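Local coordinates for acyl-CoA synthetase (AMP-forming)/AMP-acid ligase II-like protein (Dyadobacter fermentans, PDB 4GS5) that probably activates a medium-chain fatty or related carboxylic acid with ATP and joins it to coenzyme A, as an AMP-forming acyl-CoA ligase, at residues T79-C84 / L93-R98; Q61-A66 / G99-W104; A334-Q339 / K345-Q350. One frame throughout, in Å; residues are numbered along the deposited sequence.

Contact 1. Residues T79-C84 / L93-R98; sequences TRALVC and LMMLVR
Met95, a selenomethionine in this crystal, reaches from the helix 93-98 to Ala81, Leu82 and Val83 on the strand 80-83, and supplies all the close contacts between the two segments. The helix runs nearly antiparallel to the strand, at 161° and with the axes 9.1 Å apart at their closest. At the root of the side chain, CB of Met95 faces the fork of Val83, with CG1 and CG2 of that valine each 3.9 Å from it; the two side chains run by each other, pointing opposite ways. One step out, CG of Met95 is anti to its own carbonyl carbon (chi1 -71°), which starts the chain on the side of the backbone N. Bends at chi2 and chi3 then fold it. SE comes to the edge of the Arg98 guanidinium, within its plane, and lies 3.4 Å from NH1 of Arg98, a meeting inside the helix itself. The tip, CE of Met95, reaches the strand: it is 3.9 Å from CB of Ala81 and 3.7 Å from the carbonyl O of Leu82. No hydrogen bond joins the segments, and the fit is mostly apolar, with only the Leu82 carbonyl adding a polar atom to it. The arrangement belongs to a beta-alpha-beta unit, in which helix 90-102 links strand 80-83 to its parallel neighbour 105-109. Leu96 rests on Leu106 of that second strand, while Met94 and Val97 turn to helix 59-72 and Val97 also meets helix 22-36, leaving helix 90-102 packed between sheet and helices.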
ATOM      1  N   THR A  79      21.052  -6.827  16.281  1.00 28.21           N
ATOM      2  CA  THR A  79      20.635  -5.910  15.210  1.00 30.68           C
ATOM      3  C   THR A  79      20.586  -4.465  15.722  1.00 31.86           C
ATOM      4  O   THR A  79      19.894  -4.171  16.704  1.00 33.80           O
ATOM      5  CB  THR A  79      19.245  -6.276  14.655  1.00 28.12           C
ATOM      6  OG1 THR A  79      19.323  -7.519  13.946  1.00 26.57           O
ATOM      7  CG2 THR A  79      18.747  -5.222  13.685  1.00 30.00           C
ATOM      8  N   ARG A  80      21.319  -3.571  15.066  1.00 27.11           N
ATOM      9  CA  ARG A  80      21.290  -2.157  15.431  1.00 31.06           C
ATOM     10  C   ARG A  80      20.207  -1.455  14.628  1.00 30.77           C
ATOM     11  O   ARG A  80      20.365  -1.239  13.431  1.00 30.94           O
ATOM     12  CB  ARG A  80      22.648  -1.512  15.162  1.00 31.95           C
ATOM     13  CG  ARG A  80      23.771  -2.049  16.041  1.00 41.14           C
ATOM     14  CD  ARG A  80      25.126  -1.641  15.487  1.00 46.62           C
ATOM     15  NE  ARG A  80      25.286  -2.136  14.119  1.00 49.01           N
ATOM     16  CZ  ARG A  80      26.292  -1.812  13.313  1.00 51.48           C
ATOM     17  NH1 ARG A  80      27.236  -0.980  13.731  1.00 51.76           N
ATOM     18  NH2 ARG A  80      26.348  -2.311  12.084  1.00 52.87           N
ATOM     19  N   ALA A  81      19.099  -1.122  15.284  1.00 25.48           N
ATOM     20  CA  ALA A  81      17.938  -0.614  14.584  1.00 27.54           C
ATOM     21  C   ALA A  81      17.721   0.855  14.921  1.00 31.33           C
ATOM     22  O   ALA A  81      17.811   1.255  16.090  1.00 35.25           O
ATOM     23  CB  ALA A  81      16.714  -1.432  14.950  1.00 28.44           C
ATOM     24  N   LEU A  82      17.444   1.658  13.899  1.00 30.72           N
ATOM     25  CA  LEU A  82      17.106   3.066  14.105  1.00 31.83           C
ATOM     26  C   LEU A  82      15.583   3.229  14.092  1.00 32.34           C
ATOM     27  O   LEU A  82      14.913   2.811  13.148  1.00 28.05           O
ATOM     28  CB  LEU A  82      17.735   3.939  13.011  1.00 30.06           C
ATOM     29  CG  LEU A  82      17.313   5.418  12.966  1.00 34.50           C
ATOM     30  CD1 LEU A  82      17.943   6.198  14.114  1.00 37.10           C
ATOM     31  CD2 LEU A  82      17.729   6.026  11.650  1.00 39.27           C
ATOM     32  N   VAL A  83      15.038   3.815  15.151  1.00 30.51           N
ATOM     33  CA  VAL A  83      13.600   4.032  15.250  1.00 31.84           C
ATOM     34  C   VAL A  83      13.281   5.498  14.953  1.00 35.92           C
ATOM     35  O   VAL A  83      13.460   6.353  15.819  1.00 39.06           O
ATOM     36  CB  VAL A  83      13.095   3.691  16.677  1.00 34.18           C
ATOM     37  CG1 VAL A  83      11.573   3.861  16.771  1.00 35.15           C
ATOM     38  CG2 VAL A  83      13.517   2.278  17.062  1.00 36.90           C
ATOM     39  N   CYS A  84      12.820   5.781  13.735  1.00 34.53           N
ATOM     40  CA  CYS A  84      12.566   7.155  13.288  1.00 35.61           C
ATOM     41  C   CYS A  84      11.122   7.341  12.851  1.00 36.29           C
ATOM     42  O   CYS A  84      10.781   8.342  12.226  1.00 35.54           O
ATOM     43  CB  CYS A  84      13.495   7.536  12.132  1.00 36.23           C
ATOM     44  SG  CYS A  84      13.404   6.395  10.691  1.00 35.38           S
ATOM     45  N   LEU A  93       5.710   2.164  17.347  1.00 38.86           N
ATOM     46  CA  LEU A  93       5.633   1.169  18.413  1.00 39.90           C
ATOM     47  C   LEU A  93       6.040  -0.235  17.928  1.00 38.09           C
ATOM     48  O   LEU A  93       6.642  -0.992  18.677  1.00 37.25           O
ATOM     49  CB  LEU A  93       4.245   1.167  19.058  1.00 42.38           C
ATOM     50  CG  LEU A  93       3.922   2.504  19.741  1.00 40.28           C
ATOM     51  CD1 LEU A  93       2.563   2.462  20.414  1.00 51.27           C
ATOM     52  CD2 LEU A  93       5.010   2.822  20.754  1.00 44.49           C
HETATM   53  N   MSE A  94       5.745  -0.582  16.676  1.00 37.47           N
HETATM   54  CA  MSE A  94       6.165  -1.899  16.184  1.00 35.55           C
HETATM   55  C   MSE A  94       7.693  -2.064  16.171  1.00 31.48           C
HETATM   56  O   MSE A  94       8.210  -3.171  16.336  1.00 29.14           O
HETATM   57  CB  MSE A  94       5.550  -2.241  14.819  1.00 37.02           C
HETATM   58  CG  MSE A  94       4.134  -2.816  14.915  1.00 46.05           C
HETATM   59 SE   MSE A  94       4.018  -4.591  15.774  0.52 55.94          SE
HETATM   60  CE  MSE A  94       5.774  -5.281  15.342  1.00 43.51           C
HETATM   61  N   MSE A  95       8.425  -0.972  15.993  1.00 31.07           N
HETATM   62  CA  MSE A  95       9.883  -1.071  16.034  1.00 31.14           C
HETATM   63  C   MSE A  95      10.348  -1.470  17.436  1.00 35.81           C
HETATM   64  O   MSE A  95      11.345  -2.204  17.588  1.00 29.97           O
HETATM   65  CB  MSE A  95      10.531   0.248  15.604  1.00 29.58           C
HETATM   66  CG  MSE A  95      10.392   0.544  14.120  1.00 28.12           C
HETATM   67 SE   MSE A  95      11.329  -0.779  13.050  0.47 27.96          SE
HETATM   68  CE  MSE A  95      13.148  -0.396  13.607  1.00 31.53           C
ATOM     69  N   LEU A  96       9.623  -0.998  18.459  1.00 33.16           N
ATOM     70  CA  LEU A  96       9.954  -1.329  19.853  1.00 33.81           C
ATOM     71  C   LEU A  96       9.675  -2.793  20.162  1.00 35.45           C
ATOM     72  O   LEU A  96      10.474  -3.463  20.815  1.00 36.26           O
ATOM     73  CB  LEU A  96       9.160  -0.452  20.823  1.00 40.73           C
ATOM     74  CG  LEU A  96       9.285   1.059  20.616  1.00 38.05           C
ATOM     75  CD1 LEU A  96       8.492   1.789  21.687  1.00 42.50           C
ATOM     76  CD2 LEU A  96      10.748   1.471  20.645  1.00 34.32           C
ATOM     77  N   VAL A  97       8.523  -3.274  19.700  1.00 36.08           N
ATOM     78  CA  VAL A  97       8.135  -4.670  19.868  1.00 35.95           C
ATOM     79  C   VAL A  97       9.147  -5.603  19.228  1.00 33.13           C
ATOM     80  O   VAL A  97       9.610  -6.558  19.865  1.00 34.54           O
ATOM     81  CB  VAL A  97       6.736  -4.946  19.267  1.00 37.62           C
ATOM     82  CG1 VAL A  97       6.450  -6.450  19.248  1.00 32.45           C
ATOM     83  CG2 VAL A  97       5.665  -4.197  20.064  1.00 41.40           C
ATOM     84  N   ARG A  98       9.495  -5.333  17.967  1.00 34.26           N
ATOM     85  CA  ARG A  98      10.534  -6.113  17.283  1.00 31.55           C
ATOM     86  C   ARG A  98      11.824  -6.075  18.093  1.00 31.08           C
ATOM     87  O   ARG A  98      12.442  -7.105  18.352  1.00 35.23           O
ATOM     88  CB  ARG A  98      10.788  -5.571  15.873  1.00 29.44           C
ATOM     89  CG  ARG A  98       9.636  -5.797  14.907  1.00 30.19           C
ATOM     90  CD  ARG A  98       9.741  -4.865  13.697  1.00 34.13           C
ATOM     91  NE  ARG A  98       8.560  -4.953  12.842  1.00 34.31           N
ATOM     92  CZ  ARG A  98       8.153  -3.987  12.025  1.00 35.67           C
ATOM     93  NH1 ARG A  98       8.830  -2.850  11.944  1.00 43.94           N
ATOM     94  NH2 ARG A  98       7.071  -4.156  11.290  1.00 34.39           N
TER

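Contact 2. Residues Q61-A66 / G99-W104; sequences QLAASA and GMELDW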
ATOM      1  N   GLN A  61      -0.746 -10.871  18.868  1.00 43.49           N
ATOM      2  CA  GLN A  61      -0.709 -10.222  17.554  1.00 42.74           C
ATOM      3  C   GLN A  61       0.632  -9.556  17.305  1.00 37.58           C
ATOM      4  O   GLN A  61       1.260  -9.750  16.269  1.00 40.17           O
ATOM      5  CB  GLN A  61      -1.779  -9.125  17.485  1.00 46.24           C
ATOM      6  CG  GLN A  61      -3.154  -9.605  17.136  1.00 47.39           C
ATOM      7  CD  GLN A  61      -4.126  -8.463  16.932  1.00 42.06           C
ATOM      8  OE1 GLN A  61      -4.650  -7.909  17.889  1.00 44.59           O
ATOM      9  NE2 GLN A  61      -4.371  -8.107  15.678  1.00 39.66           N
ATOM     10  N   LEU A  62       1.026  -8.711  18.249  1.00 35.89           N
ATOM     11  CA  LEU A  62       2.276  -7.976  18.153  1.00 37.56           C
ATOM     12  C   LEU A  62       3.474  -8.920  18.086  1.00 38.45           C
ATOM     13  O   LEU A  62       4.398  -8.707  17.298  1.00 31.42           O
ATOM     14  CB  LEU A  62       2.412  -7.017  19.346  1.00 38.73           C
ATOM     15  CG  LEU A  62       1.323  -5.931  19.395  1.00 39.27           C
ATOM     16  CD1 LEU A  62       1.355  -5.138  20.693  1.00 36.09           C
ATOM     17  CD2 LEU A  62       1.423  -4.999  18.189  1.00 37.82           C
ATOM     18  N   ALA A  63       3.461  -9.958  18.921  1.00 38.62           N
ATOM     19  CA  ALA A  63       4.562 -10.912  18.965  1.00 37.59           C
ATOM     20  C   ALA A  63       4.690 -11.685  17.643  1.00 37.13           C
ATOM     21  O   ALA A  63       5.793 -11.947  17.172  1.00 38.59           O
ATOM     22  CB  ALA A  63       4.398 -11.883  20.148  1.00 38.63           C
ATOM     23  N   ALA A  64       3.554 -12.066  17.072  1.00 35.06           N
ATOM     24  CA  ALA A  64       3.535 -12.795  15.814  1.00 37.95           C
ATOM     25  C   ALA A  64       4.104 -11.925  14.704  1.00 32.64           C
ATOM     26  O   ALA A  64       4.907 -12.380  13.898  1.00 30.45           O
ATOM     27  CB  ALA A  64       2.121 -13.227  15.472  1.00 40.15           C
ATOM     28  N   SER A  65       3.704 -10.659  14.696  1.00 34.47           N
ATOM     29  CA  SER A  65       4.136  -9.702  13.684  1.00 33.10           C
ATOM     30  C   SER A  65       5.649  -9.459  13.727  1.00 31.75           C
ATOM     31  O   SER A  65       6.330  -9.523  12.701  1.00 30.73           O
ATOM     32  CB  SER A  65       3.358  -8.396  13.859  1.00 34.89           C
ATOM     33  OG  SER A  65       3.725  -7.447  12.897  1.00 35.84           O
ATOM     34  N   ALA A  66       6.161  -9.173  14.920  1.00 27.62           N
ATOM     35  CA  ALA A  66       7.597  -9.066  15.160  1.00 28.18           C
ATOM     36  C   ALA A  66       8.360 -10.303  14.705  1.00 27.91           C
ATOM     37  O   ALA A  66       9.379 -10.180  14.034  1.00 29.45           O
ATOM     38  CB  ALA A  66       7.872  -8.822  16.655  1.00 27.41           C
ATOM     39  N   GLY A  99      12.216  -4.876  18.504  1.00 34.40           N
ATOM     40  CA  GLY A  99      13.397  -4.701  19.331  1.00 37.31           C
ATOM     41  C   GLY A  99      13.418  -5.560  20.583  1.00 39.57           C
ATOM     42  O   GLY A  99      14.454  -6.129  20.933  1.00 39.34           O
HETATM   43  N   MSE A 100      12.286  -5.655  21.276  1.00 37.70           N
HETATM   44  CA  MSE A 100      12.251  -6.414  22.520  1.00 39.27           C
HETATM   45  C   MSE A 100      12.099  -7.911  22.278  1.00 40.83           C
HETATM   46  O   MSE A 100      12.630  -8.729  23.028  1.00 40.31           O
HETATM   47  CB  MSE A 100      11.137  -5.915  23.433  1.00 39.50           C
HETATM   48  CG  MSE A 100      11.432  -4.590  24.095  1.00 43.53           C
HETATM   49 SE   MSE A 100       9.914  -4.096  25.173  0.44 46.60          SE
HETATM   50  CE  MSE A 100       8.581  -3.866  23.774  1.00 42.76           C
ATOM     51  N   GLU A 101      11.362  -8.269  21.235  1.00 37.41           N
ATOM     52  CA  GLU A 101      11.180  -9.676  20.916  1.00 39.68           C
ATOM     53  C   GLU A 101      12.431 -10.299  20.307  1.00 36.04           C
ATOM     54  O   GLU A 101      12.707 -11.473  20.524  1.00 42.05           O
ATOM     55  CB  GLU A 101       9.984  -9.861  19.987  1.00 40.10           C
ATOM     56  CG  GLU A 101       8.663  -9.679  20.695  1.00 43.99           C
ATOM     57  CD  GLU A 101       8.447 -10.751  21.746  1.00 50.85           C
ATOM     58  OE1 GLU A 101       8.060 -11.878  21.363  1.00 54.69           O
ATOM     59  OE2 GLU A 101       8.683 -10.473  22.944  1.00 52.58           O
ATOM     60  N   LEU A 102      13.196  -9.495  19.574  1.00 32.40           N
ATOM     61  CA  LEU A 102      14.298 -10.001  18.749  1.00 36.59           C
ATOM     62  C   LEU A 102      15.666  -9.611  19.315  1.00 38.83           C
ATOM     63  O   LEU A 102      16.697  -9.925  18.729  1.00 37.40           O
ATOM     64  CB  LEU A 102      14.141  -9.494  17.306  1.00 28.71           C
ATOM     65  CG  LEU A 102      12.816  -9.885  16.623  1.00 29.91           C
ATOM     66  CD1 LEU A 102      12.635  -9.254  15.231  1.00 23.52           C
ATOM     67  CD2 LEU A 102      12.683 -11.396  16.525  1.00 37.88           C
ATOM     68  N   ASP A 103      15.662  -8.925  20.459  1.00 39.40           N
ATOM     69  CA  ASP A 103      16.894  -8.491  21.133  1.00 43.08           C
ATOM     70  C   ASP A 103      17.711  -7.539  20.257  1.00 37.30           C
ATOM     71  O   ASP A 103      18.888  -7.787  19.969  1.00 31.48           O
ATOM     72  CB  ASP A 103      17.773  -9.686  21.531  1.00 47.38           C
ATOM     73  CG  ASP A 103      17.106 -10.609  22.530  1.00 56.54           C
ATOM     74  OD1 ASP A 103      16.217 -10.158  23.284  1.00 56.66           O
ATOM     75  OD2 ASP A 103      17.496 -11.797  22.566  1.00 63.70           O
ATOM     76  N   TRP A 104      17.091  -6.454  19.816  1.00 32.08           N
ATOM     77  CA  TRP A 104      17.836  -5.473  19.046  1.00 35.48           C
ATOM     78  C   TRP A 104      18.350  -4.392  19.973  1.00 35.94           C
ATOM     79  O   TRP A 104      17.807  -4.192  21.052  1.00 39.00           O
ATOM     80  CB  TRP A 104      16.942  -4.804  18.011  1.00 31.14           C
ATOM     81  CG  TRP A 104      16.427  -5.682  16.914  1.00 32.95           C
ATOM     82  CD1 TRP A 104      16.762  -6.983  16.651  1.00 35.80           C
ATOM     83  CD2 TRP A 104      15.453  -5.306  15.935  1.00 29.90           C
ATOM     84  NE1 TRP A 104      16.056  -7.432  15.547  1.00 34.85           N
ATOM     85  CE2 TRP A 104      15.246  -6.422  15.095  1.00 32.46           C
ATOM     86  CE3 TRP A 104      14.743  -4.127  15.684  1.00 27.58           C
ATOM     87  CZ2 TRP A 104      14.354  -6.393  14.017  1.00 30.52           C
ATOM     88  CZ3 TRP A 104      13.850  -4.096  14.601  1.00 25.89           C
ATOM     89  CH2 TRP A 104      13.664  -5.229  13.792  1.00 30.37           C
TER
HETATM   90  O   HOH W   1       7.930 -12.516  18.717  1.00 39.34           O
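Ala66 and Glu101 mark the nearest approach of helix 59-72 to the C-terminal turn of helix 90-102, their CA atoms 6.8 Å apart, and just beyond this point Asp103 takes positive phi while Trp104 N bonds back to Gly99 O. The small methyl groups of the first helix let the second come near. CB of Ala66 meets CB of Glu101 at 4.1 Å, alkyl against alkyl. From there the glutamate bends at chi2 (-65°), and this fold carries its carboxylate alongside the first helix, where OE1 of Glu101 is 3.9 Å from CB of Ala63. The polar link is made by water rather than directly. One water molecule donates to the carbonyl O of Ala63 and to OE1 of Glu101, at 2.7 Å in both cases, and so bridges a helix carbonyl and a carboxylate, two acceptors that, with the carboxylate ionised as is likely, would have no proton to share. The second carboxylate oxygen, OE2, makes a weak hydrogen bond with NE1 of Trp34 on helix 22-36, so each oxygen is turned to a different partner. Leu102 completes the seam, its CD1 touching the carbonyl O of Ala66 at 3.6 Å. Behind it the Trp104 ring folds back under the helix end, with N of Gly99 3.8 Å above one face, toward the rim. NE1 of Trp104 is tied to the carbonyl of Leu75, past the end of helix 59-72. Three helices therefore meet here: Leu62 and Met100 both touch Trp34 of helix 22-36, while Ala66 also packs on Val97 and Leu62 on Met94, one or more turns earlier in helix 90-102.

Contact 3. Residues A334-Q339 / K345-Q350; sequences AFAKTQ and KRATFQ
The Phe335 ring and Thr348 cross obliquely, CG2 of the threonine lying 3.8 Å from ring atom CD1; elsewhere the ring packs edge-to-face with Phe283 of strand 282-289. This is the C-terminal domain of the ANL adenylating fold, where the loop leading to helix 345-351 has a sequence resembling the family's lysine-bearing A10 motif. Thr348 closes that loop at its base. CG2 stands anti to the backbone N, and with chi1 at -66° the hydroxyl is left beside that N and facing the loop. OG1 works twice: it accepts from N of Ala336 and bonds to the carbonyl O of Asp344, one turn earlier. The backbone of Ala336 is also hydrogen-bonded to Asp344, so residues at the start and end of the loop are pinned together. A valine here would probably leave the amide of Ala336 without its side-chain acceptor and the carbonyl of Asp344 without its hydroxyl partner, so that the loop base is held less firmly to the helix. Ala336 CB meets Ala347 CB at 4.1 Å beside this bond, whose N to OG1 distance between Ala336 and Thr348 is 2.9 Å, with an angle of 140° at the hydrogen.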
ATOM      1  N   ALA A 334     -31.382   9.585 -20.405  1.00 59.31           N
ATOM      2  CA  ALA A 334     -30.835  10.265 -19.236  1.00 54.01           C
ATOM      3  C   ALA A 334     -30.101   9.278 -18.334  1.00 50.23           C
ATOM      4  O   ALA A 334     -30.582   8.164 -18.088  1.00 49.60           O
ATOM      5  CB  ALA A 334     -31.937  10.992 -18.456  1.00 59.52           C
ATOM      6  N   PHE A 335     -28.918   9.675 -17.870  1.00 45.20           N
ATOM      7  CA  PHE A 335     -28.161   8.842 -16.944  1.00 44.99           C
ATOM      8  C   PHE A 335     -28.831   8.881 -15.581  1.00 47.60           C
ATOM      9  O   PHE A 335     -29.259   9.934 -15.135  1.00 46.69           O
ATOM     10  CB  PHE A 335     -26.720   9.329 -16.808  1.00 40.59           C
ATOM     11  CG  PHE A 335     -25.845   8.988 -17.983  1.00 43.23           C
ATOM     12  CD1 PHE A 335     -26.316   8.179 -19.015  1.00 43.22           C
ATOM     13  CD2 PHE A 335     -24.540   9.466 -18.045  1.00 42.21           C
ATOM     14  CE1 PHE A 335     -25.500   7.863 -20.101  1.00 40.14           C
ATOM     15  CE2 PHE A 335     -23.718   9.155 -19.122  1.00 41.77           C
ATOM     16  CZ  PHE A 335     -24.201   8.353 -20.154  1.00 40.25           C
ATOM     17  N   ALA A 336     -28.914   7.727 -14.929  1.00 54.35           N
ATOM     18  CA  ALA A 336     -29.390   7.651 -13.554  1.00 56.51           C
ATOM     19  C   ALA A 336     -28.370   8.288 -12.633  1.00 54.71           C
ATOM     20  O   ALA A 336     -27.162   8.146 -12.834  1.00 51.21           O
ATOM     21  CB  ALA A 336     -29.629   6.208 -13.150  1.00 59.39           C
ATOM     22  N   LYS A 337     -28.852   8.994 -11.617  1.00 57.12           N
ATOM     23  CA  LYS A 337     -27.947   9.673 -10.707  1.00 58.83           C
ATOM     24  C   LYS A 337     -28.200   9.309  -9.251  1.00 58.45           C
ATOM     25  O   LYS A 337     -29.343   9.093  -8.843  1.00 62.34           O
ATOM     26  CB  LYS A 337     -28.006  11.184 -10.921  1.00 62.66           C
ATOM     27  CG  LYS A 337     -26.793  11.716 -11.648  1.00 64.20           C
ATOM     28  CD  LYS A 337     -27.181  12.696 -12.728  1.00 68.52           C
ATOM     29  CE  LYS A 337     -25.997  12.976 -13.636  1.00 70.94           C
ATOM     30  NZ  LYS A 337     -26.398  13.775 -14.826  1.00 74.72           N
ATOM     31  N   THR A 338     -27.120   9.223  -8.486  1.00 54.97           N
ATOM     32  CA  THR A 338     -27.199   8.927  -7.061  1.00 62.49           C
ATOM     33  C   THR A 338     -27.761  10.128  -6.306  1.00 67.34           C
ATOM     34  O   THR A 338     -28.213  11.099  -6.917  1.00 61.73           O
ATOM     35  CB  THR A 338     -25.817   8.607  -6.490  1.00 60.79           C
ATOM     36  OG1 THR A 338     -25.035   9.806  -6.455  1.00 61.61           O
ATOM     37  CG2 THR A 338     -25.112   7.556  -7.349  1.00 59.48           C
ATOM     38  N   GLN A 339     -27.732  10.066  -4.979  1.00 74.17           N
ATOM     39  CA  GLN A 339     -28.208  11.184  -4.172  1.00 82.00           C
ATOM     40  C   GLN A 339     -27.145  12.272  -4.074  1.00 79.61           C
ATOM     41  O   GLN A 339     -27.427  13.411  -3.698  1.00 83.62           O
ATOM     42  CB  GLN A 339     -28.605  10.714  -2.776  1.00 90.91           C
ATOM     43  CG  GLN A 339     -30.077  10.413  -2.623  1.00 97.71           C
ATOM     44  CD  GLN A 339     -30.512  10.424  -1.173  1.00103.20           C
ATOM     45  OE1 GLN A 339     -31.425  11.160  -0.792  1.00107.35           O
ATOM     46  NE2 GLN A 339     -29.855   9.611  -0.352  1.00102.32           N
ATOM     47  N   LYS A 345     -23.824   4.226 -12.631  1.00 47.03           N
ATOM     48  CA  LYS A 345     -23.541   3.508 -13.872  1.00 45.89           C
ATOM     49  C   LYS A 345     -24.281   2.185 -13.947  1.00 46.42           C
ATOM     50  O   LYS A 345     -24.899   1.871 -14.965  1.00 42.56           O
ATOM     51  CB  LYS A 345     -22.041   3.306 -14.050  1.00 42.79           C
ATOM     52  CG  LYS A 345     -21.293   4.623 -14.170  1.00 44.18           C
ATOM     53  CD  LYS A 345     -19.797   4.415 -14.285  1.00 42.60           C
ATOM     54  CE  LYS A 345     -19.065   5.755 -14.202  1.00 41.62           C
ATOM     55  NZ  LYS A 345     -17.595   5.568 -14.156  1.00 37.03           N
ATOM     56  N   ARG A 346     -24.222   1.419 -12.864  1.00 50.22           N
ATOM     57  CA  ARG A 346     -24.932   0.149 -12.768  1.00 54.13           C
ATOM     58  C   ARG A 346     -26.440   0.297 -13.027  1.00 50.03           C
ATOM     59  O   ARG A 346     -27.018  -0.463 -13.806  1.00 47.86           O
ATOM     60  CB  ARG A 346     -24.665  -0.492 -11.404  1.00 62.72           C
ATOM     61  CG  ARG A 346     -25.407  -1.789 -11.147  1.00 71.55           C
ATOM     62  CD  ARG A 346     -24.612  -2.664 -10.194  1.00 77.42           C
ATOM     63  NE  ARG A 346     -23.337  -3.050 -10.798  1.00 80.11           N
ATOM     64  CZ  ARG A 346     -23.147  -4.176 -11.483  1.00 81.71           C
ATOM     65  NH1 ARG A 346     -21.959  -4.447 -12.012  1.00 74.77           N
ATOM     66  NH2 ARG A 346     -24.147  -5.036 -11.634  1.00 87.52           N
ATOM     67  N   ALA A 347     -27.074   1.275 -12.388  1.00 49.01           N
ATOM     68  CA  ALA A 347     -28.513   1.485 -12.567  1.00 52.63           C
ATOM     69  C   ALA A 347     -28.813   1.948 -13.989  1.00 55.94           C
ATOM     70  O   ALA A 347     -29.765   1.478 -14.623  1.00 54.45           O
ATOM     71  CB  ALA A 347     -29.047   2.492 -11.557  1.00 56.06           C
ATOM     72  N   THR A 348     -27.982   2.861 -14.486  1.00 54.90           N
ATOM     73  CA  THR A 348     -28.086   3.336 -15.863  1.00 51.61           C
ATOM     74  C   THR A 348     -28.060   2.170 -16.842  1.00 49.97           C
ATOM     75  O   THR A 348     -28.839   2.136 -17.800  1.00 50.83           O
ATOM     76  CB  THR A 348     -26.956   4.336 -16.218  1.00 41.05           C
ATOM     77  OG1 THR A 348     -27.110   5.530 -15.439  1.00 44.35           O
ATOM     78  CG2 THR A 348     -26.998   4.707 -17.694  1.00 41.97           C
ATOM     79  N   PHE A 349     -27.170   1.210 -16.609  1.00 44.85           N
ATOM     80  CA  PHE A 349     -27.020   0.115 -17.559  1.00 44.66           C
ATOM     81  C   PHE A 349     -28.233  -0.814 -17.569  1.00 52.22           C
ATOM     82  O   PHE A 349     -28.728  -1.171 -18.633  1.00 56.34           O
ATOM     83  CB  PHE A 349     -25.722  -0.667 -17.337  1.00 41.53           C
ATOM     84  CG  PHE A 349     -25.318  -1.484 -18.520  1.00 42.41           C
ATOM     85  CD1 PHE A 349     -24.815  -0.871 -19.654  1.00 43.40           C
ATOM     86  CD2 PHE A 349     -25.467  -2.858 -18.515  1.00 46.00           C
ATOM     87  CE1 PHE A 349     -24.457  -1.607 -20.757  1.00 46.04           C
ATOM     88  CE2 PHE A 349     -25.108  -3.614 -19.623  1.00 50.03           C
ATOM     89  CZ  PHE A 349     -24.604  -2.989 -20.746  1.00 51.45           C
ATOM     90  N   GLN A 350     -28.710  -1.193 -16.386  1.00 59.73           N
ATOM     91  CA  GLN A 350     -29.894  -2.039 -16.260  1.00 68.96           C
ATOM     92  C   GLN A 350     -31.093  -1.433 -16.978  1.00 70.00           C
ATOM     93  O   GLN A 350     -31.885  -2.143 -17.599  1.00 70.54           O
ATOM     94  CB  GLN A 350     -30.257  -2.237 -14.790  1.00 79.67           C
ATOM     95  CG  GLN A 350     -29.410  -3.251 -14.042  1.00 86.63           C
ATOM     96  CD  GLN A 350     -29.799  -3.344 -12.574  1.00 96.89           C
ATOM     97  OE1 GLN A 350     -29.337  -2.555 -11.745  1.00 97.86           O
ATOM     98  NE2 GLN A 350     -30.665  -4.301 -12.249  1.00101.80           N
TER

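Contacts 1 and 2 share helix 90-102 and form one continuous body: Trp104 of the second packs against Thr79, Ala81 and Arg98 of the first. Their chemistry follows their depth. Contact 1, wholly buried between helix and strand, relies on apolar fit, whereas contact 2, partly buried where helices meet, admits a carboxylate and a bridging water. Contact 3 stands apart in the C-terminal domain, with its centre about 51 Å from the centres of both others and on the opposite side of the chain's centre. Also partly buried, it is local in sequence and uses a direct side-chain-to-backbone bond to fasten a loop to a helix.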